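Local atomic coordinates of putative transcriptional regulator TRANSCRIPTION REGULATOR protein (PDB entry 5NLA), a protein that binds the second messenger c-di-GMP and, as an AraC-like transcriptional activator, regulates extracellular polysaccharide production, probably through sequence-specific DNA binding. Residues D122-G127 against D180-L185; I169-P174 against D229-C234; E289-G292 against N296-R299. All coordinates share one frame; numbering follows the deposited sequence.

Contact 1 (D122-G127 against D180-L185); sequences DHWNVG and DDAGKL
W124, at the start of strand 124-129, lays one face of its indole against L185 on the short helix 182-187, and A182 of the same helix adds a lighter touch. The main interaction is a CH-pi contact. The methyl CD2 of L185 sits 3.9 Å from the centroid of the six-membered ring of W124, only 3° off the ring normal, so it stands almost squarely over that ring. The leucine crosses the indole at about a right angle.

Plain apolar packing supplements this. L185 CB lies 3.6 Å from W124 CZ3 and 3.9 Å from W124 CH2, so the leucine meets the ring through both its root and one of its two methyls. A182 CB comes to 4.4 Å from W124 CH2, approaching the ring obliquely. The first torsion of W124 (chi1 -50°) places CG beside the backbone N, and from a CA whose bond to CB already points at the helix this carries the six-membered ring out to L185.

Polar anchoring comes from outside the two segments: W124 NE1 donates a hydrogen bond to Y175 O, and the rings of W124 and Y175 also meet. F152 and L178 touch both W124 and L185, extending the same apolar cluster. With an alanine here, L185 CD2 would probably lose the ring face it rests on, and Y175 O its indole donor.

No hydrogen bond runs between 122-127 and 180-185. Helix 182-187 is therefore held to this strand of the sheet by burial and dispersion across the indole, while the NE1 bond to Y175, at helix 175-178, restrains how the ring can turn.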
loop_
_atom_site.group_PDB
_atom_site.type_symbol
_atom_site.label_atom_id
_atom_site.label_comp_id
_atom_site.label_asym_id
_atom_site.label_seq_id
_atom_site.Cartn_x
_atom_site.Cartn_y
_atom_site.Cartn_z
ATOM N N ASP A 122 -6.277 -0.070 -2.020
ATOM C CA ASP A 122 -5.705 0.834 -3.025
ATOM C C ASP A 122 -4.707 1.823 -2.416
ATOM O O ASP A 122 -4.490 2.929 -2.941
ATOM C CB ASP A 122 -6.821 1.588 -3.730
ATOM C CG ASP A 122 -7.658 2.419 -2.778
ATOM O OD1 ASP A 122 -7.513 2.278 -1.542
ATOM O OD2 ASP A 122 -8.478 3.208 -3.281
ATOM N N HIS A 123 -4.066 1.407 -1.335
ATOM C CA HIS A 123 -3.158 2.270 -0.619
ATOM C C HIS A 123 -2.013 2.671 -1.553
ATOM O O HIS A 123 -1.738 1.986 -2.541
ATOM C CB HIS A 123 -2.584 1.555 0.619
ATOM C CG HIS A 123 -3.593 1.256 1.688
ATOM N ND1 HIS A 123 -4.669 0.422 1.489
ATOM C CD2 HIS A 123 -3.669 1.662 2.979
ATOM C CE1 HIS A 123 -5.380 0.347 2.600
ATOM N NE2 HIS A 123 -4.789 1.082 3.524
ATOM N N TRP A 124 -1.374 3.795 -1.245
ATOM C CA TRP A 124 -0.088 4.143 -1.838
ATOM C C TRP A 124 0.958 3.402 -1.009
ATOM O O TRP A 124 1.017 3.547 0.211
ATOM C CB TRP A 124 0.154 5.644 -1.766
ATOM C CG TRP A 124 -0.982 6.470 -2.273
ATOM C CD1 TRP A 124 -1.935 7.076 -1.529
ATOM C CD2 TRP A 124 -1.279 6.781 -3.639
ATOM N NE1 TRP A 124 -2.814 7.742 -2.343
ATOM C CE2 TRP A 124 -2.433 7.576 -3.643
ATOM C CE3 TRP A 124 -0.683 6.453 -4.861
ATOM C CZ2 TRP A 124 -3.003 8.059 -4.808
ATOM C CZ3 TRP A 124 -1.256 6.925 -6.028
ATOM C CH2 TRP A 124 -2.403 7.728 -5.991
ATOM N N ASN A 125 1.756 2.579 -1.665
ATOM C CA ASN A 125 2.762 1.773 -0.989
ATOM C C ASN A 125 4.124 2.394 -1.268
ATOM O O ASN A 125 4.504 2.608 -2.427
ATOM C CB ASN A 125 2.699 0.332 -1.517
ATOM C CG ASN A 125 3.373 -0.698 -0.604
ATOM O OD1 ASN A 125 3.623 -1.814 -1.047
ATOM N ND2 ASN A 125 3.647 -0.351 0.643
ATOM N N VAL A 126 4.831 2.723 -0.200
ATOM C CA VAL A 126 6.232 3.114 -0.292
ATOM C C VAL A 126 7.017 2.170 0.585
ATOM O O VAL A 126 6.625 1.920 1.726
ATOM C CB VAL A 126 6.424 4.556 0.159
ATOM C CG1 VAL A 126 7.881 4.845 0.480
ATOM C CG2 VAL A 126 5.906 5.486 -0.928
ATOM N N GLY A 127 8.107 1.630 0.055
ATOM C CA GLY A 127 8.875 0.615 0.775
ATOM C C GLY A 127 10.360 0.844 0.654
ATOM O O GLY A 127 10.865 0.992 -0.452
ATOM N N ASP A 180 -4.563 14.517 -3.385
ATOM C CA ASP A 180 -4.268 15.842 -3.946
ATOM C C ASP A 180 -3.190 15.814 -5.031
ATOM O O ASP A 180 -3.333 16.498 -6.044
ATOM C CB ASP A 180 -3.874 16.844 -2.845
ATOM C CG ASP A 180 -5.075 17.378 -2.059
ATOM O OD1 ASP A 180 -6.240 17.082 -2.417
ATOM O OD2 ASP A 180 -4.840 18.119 -1.076
ATOM N N ASP A 181 -2.133 15.023 -4.839
ATOM C CA ASP A 181 -1.065 14.913 -5.846
ATOM C C ASP A 181 -1.171 13.613 -6.669
ATOM O O ASP A 181 -0.165 13.061 -7.103
ATOM C CB ASP A 181 0.313 15.075 -5.180
ATOM C CG ASP A 181 0.586 16.520 -4.720
ATOM O OD1 ASP A 181 0.245 16.870 -3.562
ATOM O OD2 ASP A 181 1.170 17.300 -5.507
ATOM N N ALA A 182 -2.399 13.162 -6.934
ATOM C CA ALA A 182 -2.639 11.883 -7.622
ATOM C C ALA A 182 -2.233 11.854 -9.096
ATOM O O ALA A 182 -2.029 10.775 -9.643
ATOM C CB ALA A 182 -4.100 11.480 -7.493
ATOM N N GLY A 183 -2.133 13.014 -9.738
ATOM C CA GLY A 183 -1.770 13.084 -11.152
ATOM C C GLY A 183 -0.341 12.637 -11.376
ATOM O O GLY A 183 -0.076 11.750 -12.197
ATOM N N LYS A 184 0.574 13.250 -10.629
ATOM C CA LYS A 184 1.982 12.858 -10.642
ATOM C C LYS A 184 2.194 11.435 -10.124
ATOM O O LYS A 184 3.025 10.703 -10.655
ATOM C CB LYS A 184 2.832 13.855 -9.842
ATOM C CG LYS A 184 2.978 15.211 -10.525
ATOM C CD LYS A 184 4.327 15.861 -10.235
ATOM C CE LYS A 184 4.649 16.977 -11.225
ATOM N NZ LYS A 184 6.035 17.510 -11.051
ATOM N N LEU A 185 1.438 11.047 -9.103
ATOM C CA LEU A 185 1.565 9.715 -8.506
ATOM C C LEU A 185 1.155 8.561 -9.440
ATOM O O LEU A 185 1.718 7.477 -9.355
ATOM C CB LEU A 185 0.772 9.634 -7.192
ATOM C CG LEU A 185 1.452 10.083 -5.890
ATOM C CD1 LEU A 185 2.396 11.263 -6.073
ATOM C CD2 LEU A 185 0.416 10.395 -4.823
#

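Contact 2 (I169-P174 against D229-C234); sequences ILLFMP and DMVVAC
Helix-on-sheet packing in the strand-rich N-terminal part of the fold brings L171 and M173, on strand 166-173, up to V231 of helix 220-234. The two strand residues alternate with F172, so they project from the same face of the antiparallel sheet, and that face is the one the helix lies over. The closest pair of CA atoms, those of L171 and V231, is 9.9 Å apart; the space between is bridged by side chains alone, with no hydrogen bond across.

V231 does all the touching from the helix. With CG1 anti to the backbone N (chi1 162°), CG2 lies beside that N, and it is the methyl that meets both strand residues. Next to it in sequence, M230 turns to L201 and Y204 of helix 196-211, so this turn of the helix serves both the sheet and a neighbouring helix. The apolar layer continues onto neighbouring strands, L171 resting on I99 of strand 97-104, M173 on L97 and on V126 of strand 124-129.

The leucine contact is the looser one, with L171 CD1 4.4 Å from V231 CG2. M173, its chain bent at chi3 (-64°), meets the valine tip to tip, its sulfur SD 4.1 Å from V231 CG2.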
loop_
_atom_site.group_PDB
_atom_site.type_symbol
_atom_site.label_atom_id
_atom_site.label_comp_id
_atom_site.label_asym_id
_atom_site.label_seq_id
_atom_site.Cartn_x
_atom_site.Cartn_y
_atom_site.Cartn_z
ATOM N N ILE A 169 11.184 -1.661 5.455
ATOM C CA ILE A 169 10.169 -0.917 6.185
ATOM C C ILE A 169 9.200 -0.329 5.141
ATOM O O ILE A 169 9.620 0.328 4.178
ATOM C CB ILE A 169 10.795 0.106 7.168
ATOM C CG1 ILE A 169 9.704 0.761 8.033
ATOM C CG2 ILE A 169 11.630 1.153 6.446
ATOM C CD1 ILE A 169 10.200 1.244 9.383
ATOM N N LEU A 170 7.915 -0.641 5.311
ATOM C CA LEU A 170 6.872 -0.344 4.322
ATOM C C LEU A 170 5.821 0.627 4.879
ATOM O O LEU A 170 5.286 0.402 5.964
ATOM C CB LEU A 170 6.154 -1.634 3.928
ATOM C CG LEU A 170 6.880 -2.774 3.199
ATOM C CD1 LEU A 170 5.895 -3.923 3.004
ATOM C CD2 LEU A 170 7.448 -2.331 1.857
ATOM N N LEU A 171 5.530 1.687 4.125
ATOM C CA LEU A 171 4.425 2.614 4.417
ATOM C C LEU A 171 3.237 2.309 3.501
ATOM O O LEU A 171 3.383 2.234 2.273
ATOM C CB LEU A 171 4.845 4.066 4.161
ATOM C CG LEU A 171 6.132 4.581 4.796
ATOM C CD1 LEU A 171 6.441 5.989 4.308
ATOM C CD2 LEU A 171 6.021 4.547 6.307
ATOM N N PHE A 172 2.069 2.129 4.103
ATOM C CA PHE A 172 0.827 2.005 3.356
ATOM C C PHE A 172 -0.021 3.207 3.753
ATOM O O PHE A 172 -0.383 3.356 4.912
ATOM C CB PHE A 172 0.099 0.716 3.707
ATOM C CG PHE A 172 0.823 -0.544 3.304
ATOM C CD1 PHE A 172 0.688 -1.058 2.020
ATOM C CD2 PHE A 172 1.582 -1.270 4.241
ATOM C CE1 PHE A 172 1.334 -2.239 1.650
ATOM C CE2 PHE A 172 2.218 -2.460 3.882
ATOM C CZ PHE A 172 2.098 -2.944 2.584
ATOM N N MET A 173 -0.309 4.065 2.779
ATOM C CA MET A 173 -1.011 5.331 2.999
ATOM C C MET A 173 -2.377 5.242 2.293
ATOM O O MET A 173 -2.425 4.914 1.099
ATOM C CB MET A 173 -0.180 6.497 2.431
ATOM C CG MET A 173 1.068 6.857 3.255
ATOM S SD MET A 173 2.370 7.780 2.403
ATOM C CE MET A 173 2.795 6.535 1.211
ATOM N N PRO A 174 -3.491 5.513 3.016
ATOM C CA PRO A 174 -4.812 5.410 2.379
ATOM C C PRO A 174 -4.994 6.426 1.253
ATOM O O PRO A 174 -4.474 7.535 1.360
ATOM C CB PRO A 174 -5.790 5.712 3.515
ATOM C CG PRO A 174 -5.004 5.658 4.770
ATOM C CD PRO A 174 -3.594 5.961 4.416
ATOM N N ASP A 229 4.417 14.826 3.018
ATOM C CA ASP A 229 5.180 15.838 2.289
ATOM C C ASP A 229 6.479 15.259 1.707
ATOM O O ASP A 229 6.745 15.408 0.509
ATOM C CB ASP A 229 5.448 17.074 3.172
ATOM C CG ASP A 229 4.171 17.884 3.463
ATOM O OD1 ASP A 229 3.057 17.445 3.076
ATOM O OD2 ASP A 229 4.278 18.966 4.079
ATOM N N MET A 230 7.261 14.577 2.547
ATOM C CA MET A 230 8.461 13.872 2.094
ATOM C C MET A 230 8.168 12.922 0.912
ATOM O O MET A 230 8.912 12.915 -0.078
ATOM C CB MET A 230 9.101 13.078 3.244
ATOM C CG MET A 230 9.892 13.901 4.236
ATOM S SD MET A 230 10.491 12.924 5.618
ATOM C CE MET A 230 11.211 14.221 6.597
ATOM N N VAL A 231 7.095 12.138 1.006
ATOM C CA VAL A 231 6.769 11.170 -0.045
ATOM C C VAL A 231 6.452 11.882 -1.351
ATOM O O VAL A 231 7.061 11.612 -2.386
ATOM C CB VAL A 231 5.593 10.247 0.347
ATOM C CG1 VAL A 231 4.980 9.562 -0.872
ATOM C CG2 VAL A 231 6.057 9.193 1.351
ATOM N N VAL A 232 5.495 12.791 -1.294
ATOM C CA VAL A 232 5.059 13.503 -2.484
ATOM C C VAL A 232 6.211 14.317 -3.133
ATOM O O VAL A 232 6.282 14.430 -4.363
ATOM C CB VAL A 232 3.791 14.348 -2.169
ATOM C CG1 VAL A 232 4.111 15.583 -1.338
ATOM C CG2 VAL A 232 3.076 14.745 -3.440
ATOM N N ALA A 233 7.118 14.844 -2.306
ATOM C CA ALA A 233 8.363 15.477 -2.786
ATOM C C ALA A 233 9.314 14.503 -3.504
ATOM O O ALA A 233 9.886 14.852 -4.532
ATOM C CB ALA A 233 9.094 16.154 -1.636
ATOM N N CYS A 234 9.490 13.299 -2.967
ATOM C CA CYS A 234 10.301 12.282 -3.646
ATOM C C CYS A 234 9.789 11.917 -5.036
ATOM O O CYS A 234 10.588 11.700 -5.952
ATOM C CB CYS A 234 10.387 11.000 -2.825
ATOM S SG CYS A 234 11.333 11.147 -1.305
#

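Contact 3 (E289-G292 against N296-R299); sequences EPSG and NYIR
E289 to G292 form a type I beta turn right after helix 281-288, and the chain then swings into helix 294-306, bringing the G292 and N296 CA atoms to 5.8 Å and those of S291 and Y297 to 6.9 Å. This is the connection between two helices of the AraC-type helix-turn-helix region, the part of the protein that probably contacts DNA. G292 has a positive phi of 81°, a backbone shape that by itself favours glycine.

The side chains on the helix complete the corner by van der Waals contact; no hydrogen bond links the two segments. N296 leans back over the glycine: its CB lies 3.5 Å from G292 O. With CG anti to the backbone N (chi1 -171°), the amide is carried toward the turn, where N296 OD1 comes to 3.9 Å from G292 CA and 3.6 Å from S291 O. As modelled, the last two atoms are both oxygens and no hydrogen bond is assigned; the approach carries little weight at this resolution. The asparagine stands at the protein surface.

One position further on, Y297 meets the turn with its ring. That ring is held mainly from outside the segments, edge-to-face with F288 at the end of the preceding helix; H256 also meets it, the planes about 25° apart. From the turn, S291 comes up to this ring obliquely, its OG 4.1 Å from Y297 CD1.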
loop_
_atom_site.group_PDB
_atom_site.type_symbol
_atom_site.label_atom_id
_atom_site.label_comp_id
_atom_site.label_asym_id
_atom_site.label_seq_id
_atom_site.Cartn_x
_atom_site.Cartn_y
_atom_site.Cartn_z
ATOM N N GLU A 289 -17.985 -2.199 2.118
ATOM C CA GLU A 289 -18.496 -2.848 3.346
ATOM C C GLU A 289 -17.466 -2.882 4.503
ATOM O O GLU A 289 -17.855 -2.840 5.668
ATOM C CB GLU A 289 -19.071 -4.253 3.039
ATOM C CG GLU A 289 -19.619 -5.062 4.222
ATOM C CD GLU A 289 -20.793 -4.405 4.947
ATOM O OE1 GLU A 289 -20.627 -3.307 5.531
ATOM O OE2 GLU A 289 -21.896 -5.001 4.963
ATOM N N PRO A 290 -16.162 -2.968 4.194
ATOM C CA PRO A 290 -15.144 -2.759 5.226
ATOM C C PRO A 290 -15.159 -1.397 5.929
ATOM O O PRO A 290 -14.859 -1.337 7.120
ATOM C CB PRO A 290 -13.843 -2.927 4.450
ATOM C CG PRO A 290 -14.183 -3.970 3.442
ATOM C CD PRO A 290 -15.578 -3.615 3.004
ATOM N N SER A 291 -15.498 -0.328 5.212
ATOM C CA SER A 291 -15.509 1.028 5.776
ATOM C C SER A 291 -16.924 1.609 5.936
ATOM O O SER A 291 -17.149 2.798 5.696
ATOM C CB SER A 291 -14.646 1.947 4.904
ATOM O OG SER A 291 -15.253 2.191 3.645
ATOM N N GLY A 292 -17.880 0.770 6.326
ATOM C CA GLY A 292 -19.224 1.232 6.673
ATOM C C GLY A 292 -20.206 1.507 5.542
ATOM O O GLY A 292 -21.384 1.742 5.819
ATOM N N ASN A 296 -21.747 6.219 3.966
ATOM C CA ASN A 296 -21.001 6.497 5.191
ATOM C C ASN A 296 -19.642 7.135 4.881
ATOM O O ASN A 296 -19.215 8.075 5.549
ATOM C CB ASN A 296 -20.809 5.204 5.983
ATOM C CG ASN A 296 -20.239 5.443 7.369
ATOM O OD1 ASN A 296 -19.120 5.002 7.684
ATOM N ND2 ASN A 296 -21.005 6.146 8.212
ATOM N N TYR A 297 -18.986 6.620 3.849
ATOM C CA TYR A 297 -17.680 7.102 3.414
ATOM C C TYR A 297 -17.719 8.522 2.847
ATOM O O TYR A 297 -16.846 9.333 3.155
ATOM C CB TYR A 297 -17.114 6.148 2.363
ATOM C CG TYR A 297 -15.728 6.507 1.881
ATOM C CD1 TYR A 297 -14.593 6.144 2.616
ATOM C CD2 TYR A 297 -15.545 7.197 0.681
ATOM C CE1 TYR A 297 -13.317 6.465 2.168
ATOM C CE2 TYR A 297 -14.274 7.524 0.226
ATOM C CZ TYR A 297 -13.165 7.158 0.972
ATOM O OH TYR A 297 -11.916 7.491 0.517
ATOM N N ILE A 298 -18.703 8.803 1.994
ATOM C CA ILE A 298 -18.849 10.135 1.393
ATOM C C ILE A 298 -19.153 11.189 2.471
ATOM O O ILE A 298 -18.625 12.304 2.417
ATOM C CB ILE A 298 -19.923 10.150 0.267
ATOM C CG1 ILE A 298 -19.415 9.361 -0.950
ATOM C CG2 ILE A 298 -20.281 11.578 -0.157
ATOM C CD1 ILE A 298 -20.487 8.995 -1.958
ATOM N N ARG A 299 -19.994 10.827 3.439
ATOM C CA ARG A 299 -20.298 11.697 4.578
ATOM C C ARG A 299 -19.045 11.988 5.410
ATOM O O ARG A 299 -18.784 13.142 5.732
ATOM C CB ARG A 299 -21.431 11.113 5.447
ATOM C CG ARG A 299 -22.840 11.559 5.045
ATOM C CD ARG A 299 -23.185 11.326 3.572
ATOM N NE ARG A 299 -24.456 11.968 3.195
ATOM C CZ ARG A 299 -25.656 11.375 3.114
ATOM N NH1 ARG A 299 -25.824 10.075 3.377
ATOM N NH2 ARG A 299 -26.719 12.100 2.755
#

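Following the chain, segment 122-127 opens contact 1 and 169-174 opens contact 2 before 180-185 closes the first and 229-234 the second, so the two loops cross. Their strands, 124-129 and 166-173, are antiparallel neighbours in one sheet, and V126 O to L171 N, at 2.6 Å, is a probable hydrogen bond between them. D181, just ahead of helix 182-187, packs against V232 of helix 220-234, and contacts 1 and 2 bring these two helices against one sheet. Contact 3 follows in series, a short local loop in the helix-turn-helix region, its nearest atoms about 7 Å from those of contact 1. H256 stands between the two, hydrogen-bonded to D122 OD2 and meeting the ring of Y297.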